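Long-range contact in CRISPR-associated protein Cas6 C-terminal domain-containing protein (Thermus thermophilus, PDB 4C8Z), which probably acts as a CRISPR-associated endoribonuclease of the Cas6 family, binding RNA and hydrolysing ester bonds in antiviral defence: residues A[45-50]-A[156-161]. Numbering follows the deposited sequence.
With K (potassium ion), chain E; nucleotides of chain C.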
loop_
_atom_site.group_PDB
_atom_site.type_symbol
_atom_site.label_atom_id
_atom_site.label_comp_id
_atom_site.label_asym_id
_atom_site.label_seq_id
_atom_site.Cartn_x
_atom_site.Cartn_y
_atom_site.Cartn_z
ATOM N N GLU A 45 -13.508 18.723 11.883
ATOM C CA GLU A 45 -12.189 18.254 12.242
ATOM C C GLU A 45 -12.171 17.929 13.720
ATOM O O GLU A 45 -12.461 18.776 14.546
ATOM C CB GLU A 45 -11.136 19.292 11.860
ATOM C CG GLU A 45 -9.817 18.662 11.467
ATOM C CD GLU A 45 -9.197 19.319 10.240
ATOM O OE1 GLU A 45 -9.460 20.531 9.989
ATOM O OE2 GLU A 45 -8.471 18.595 9.512
ATOM N N ASN A 46 -11.845 16.691 14.066
ATOM C CA ASN A 46 -11.986 16.243 15.453
ATOM C C ASN A 46 -10.826 16.568 16.367
ATOM O O ASN A 46 -9.712 16.176 16.059
ATOM C CB ASN A 46 -12.143 14.737 15.516
ATOM C CG ASN A 46 -13.517 14.296 15.180
ATOM O OD1 ASN A 46 -14.474 15.065 15.280
ATOM N ND2 ASN A 46 -13.642 13.037 14.782
ATOM N N PRO A 47 -11.103 17.193 17.539
ATOM C CA PRO A 47 -10.056 17.519 18.517
ATOM C C PRO A 47 -9.673 16.331 19.407
ATOM O O PRO A 47 -9.167 16.500 20.534
ATOM C CB PRO A 47 -10.709 18.600 19.372
ATOM C CG PRO A 47 -12.112 18.812 18.782
ATOM C CD PRO A 47 -12.426 17.614 18.032
ATOM N N PHE A 48 -9.883 15.131 18.878
ATOM C CA PHE A 48 -9.698 13.912 19.650
ATOM C C PHE A 48 -9.542 12.709 18.731
ATOM O O PHE A 48 -9.807 12.806 17.553
ATOM C CB PHE A 48 -10.926 13.665 20.526
ATOM C CG PHE A 48 -12.145 13.257 19.745
ATOM C CD1 PHE A 48 -12.929 14.212 19.114
ATOM C CD2 PHE A 48 -12.506 11.922 19.641
ATOM C CE1 PHE A 48 -14.040 13.852 18.405
ATOM C CE2 PHE A 48 -13.619 11.561 18.940
ATOM C CZ PHE A 48 -14.385 12.535 18.310
ATOM N N ALA A 49 -9.149 11.577 19.307
ATOM C CA ALA A 49 -9.176 10.300 18.598
ATOM C C ALA A 49 -9.467 9.194 19.579
ATOM O O ALA A 49 -9.006 9.239 20.708
ATOM C CB ALA A 49 -7.858 10.039 17.900
ATOM N N LEU A 50 -10.244 8.210 19.149
ATOM C CA LEU A 50 -10.592 7.075 19.994
ATOM C C LEU A 50 -9.833 5.832 19.588
ATOM O O LEU A 50 -9.326 5.728 18.477
ATOM C CB LEU A 50 -12.088 6.802 19.938
ATOM C CG LEU A 50 -13.026 7.925 20.365
ATOM C CD1 LEU A 50 -14.411 7.371 20.578
ATOM C CD2 LEU A 50 -12.527 8.598 21.626
ATOM N N GLU A 156 -1.626 21.485 12.463
ATOM C CA GLU A 156 -1.833 22.918 12.226
ATOM C C GLU A 156 -3.175 23.361 12.792
ATOM O O GLU A 156 -3.296 24.462 13.318
ATOM C CB GLU A 156 -1.750 23.285 10.734
ATOM C CG GLU A 156 -0.540 22.720 9.986
ATOM C CD GLU A 156 -0.108 23.584 8.815
ATOM O OE1 GLU A 156 -0.966 23.987 8.007
ATOM O OE2 GLU A 156 1.095 23.885 8.707
ATOM N N ALA A 157 -4.183 22.505 12.682
ATOM C CA ALA A 157 -5.524 22.828 13.184
ATOM C C ALA A 157 -5.522 23.079 14.687
ATOM O O ALA A 157 -5.977 24.128 15.140
ATOM C CB ALA A 157 -6.510 21.730 12.833
ATOM N N PHE A 158 -4.993 22.131 15.457
ATOM C CA PHE A 158 -5.051 22.230 16.909
ATOM C C PHE A 158 -3.766 22.711 17.600
ATOM O O PHE A 158 -3.778 22.986 18.796
ATOM C CB PHE A 158 -5.479 20.883 17.464
ATOM C CG PHE A 158 -6.759 20.382 16.866
ATOM C CD1 PHE A 158 -7.923 21.117 17.003
ATOM C CD2 PHE A 158 -6.792 19.199 16.141
ATOM C CE1 PHE A 158 -9.088 20.677 16.444
ATOM C CE2 PHE A 158 -7.952 18.763 15.573
ATOM C CZ PHE A 158 -9.105 19.498 15.730
ATOM N N GLY A 159 -2.674 22.835 16.853
ATOM C CA GLY A 159 -1.397 23.211 17.424
ATOM C C GLY A 159 -1.036 24.660 17.184
ATOM O O GLY A 159 -1.684 25.358 16.402
ATOM N N PRO A 160 0.024 25.119 17.862
ATOM C CA PRO A 160 0.485 26.516 17.926
ATOM C C PRO A 160 1.259 26.980 16.686
ATOM O O PRO A 160 1.493 28.180 16.529
ATOM C CB PRO A 160 1.426 26.504 19.128
ATOM C CG PRO A 160 2.014 25.154 19.102
ATOM C CD PRO A 160 0.895 24.228 18.649
ATOM N N LEU A 161 1.639 26.058 15.810
ATOM C CA LEU A 161 2.518 26.418 14.703
ATOM C C LEU A 161 2.120 25.788 13.363
ATOM O O LEU A 161 1.733 24.632 13.287
ATOM C CB LEU A 161 3.966 26.042 15.056
ATOM C CG LEU A 161 5.098 26.621 14.190
ATOM C CD1 LEU A 161 5.203 28.153 14.277
ATOM C CD2 LEU A 161 6.429 25.968 14.549
HETATM K K K E . -17.115 15.639 14.692
ATOM P P G C 27 -12.731 12.314 9.928
ATOM O OP1 G C 27 -11.904 12.160 11.152
ATOM O OP2 G C 27 -13.008 11.138 9.067
ATOM O "O5'" G C 27 -14.145 12.969 10.273
ATOM C "C5'" G C 27 -14.246 14.055 11.185
ATOM C "C4'" G C 27 -15.673 14.533 11.311
ATOM O "O4'" G C 27 -16.143 15.058 10.034
ATOM C "C3'" G C 27 -16.717 13.484 11.665
ATOM O "O3'" G C 27 -16.738 13.163 13.039
ATOM C "C2'" G C 27 -17.993 14.143 11.180
ATOM O "O2'" G C 27 -18.410 15.179 12.063
ATOM C "C1'" G C 27 -17.521 14.782 9.886
ATOM N N9 G C 27 -17.690 13.849 8.778
ATOM C C8 G C 27 -16.654 13.139 8.225
ATOM N N7 G C 27 -17.040 12.373 7.269
ATOM C C5 G C 27 -18.411 12.597 7.208
ATOM C C6 G C 27 -19.357 12.010 6.348
ATOM O O6 G C 27 -19.200 11.181 5.451
ATOM N N1 G C 27 -20.614 12.468 6.606
ATOM C C2 G C 27 -20.982 13.388 7.546
ATOM N N2 G C 27 -22.308 13.547 7.422
ATOM N N3 G C 27 -20.119 13.961 8.363
ATOM C C4 G C 27 -18.851 13.508 8.137
#
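Pro47 and Phe158 bring the two backbones to a CA–CA distance of 7.1 Å, where the loop leading into strand 48-53 passes the C-terminal end of helix 144-158. Phe158 carries the contact: with CG anti to its carbonyl carbon (chi1 -54°), its ring reaches across to the loop. Pro47 CA lies 3.9 Å from the ring centroid, 25° off the normal, which defines a CH-pi contact over one face, offset toward the rim. Ala157 CB lies over the centre of the opposite face, so the ring is sandwiched. Pro47 CB also touches Phe158 CE1 at 3.9 Å, while Glu45 O meets CZ at the ring edge, 3.6 Å away. Asn46 O approaches Phe158 CE2 obliquely at 3.2 Å. In the tandem ferredoxin-like architecture of Cas6 proteins, this packs the loop before the outermost strand of the N-terminal sheet against a helix end of the C-terminal half. Two polar links come from the same helix: Arg153 forms a salt bridge with Glu45, and Arg154 NH2 hydrogen-bonds Asn46 O. Asn46 CB points away from the helix, and OD1 binds the potassium ion at 2.8 Å. Tyr30, three carbonyls (Val40, His41, Gln43) and O2' and O3' of G27 of chain C complete the site.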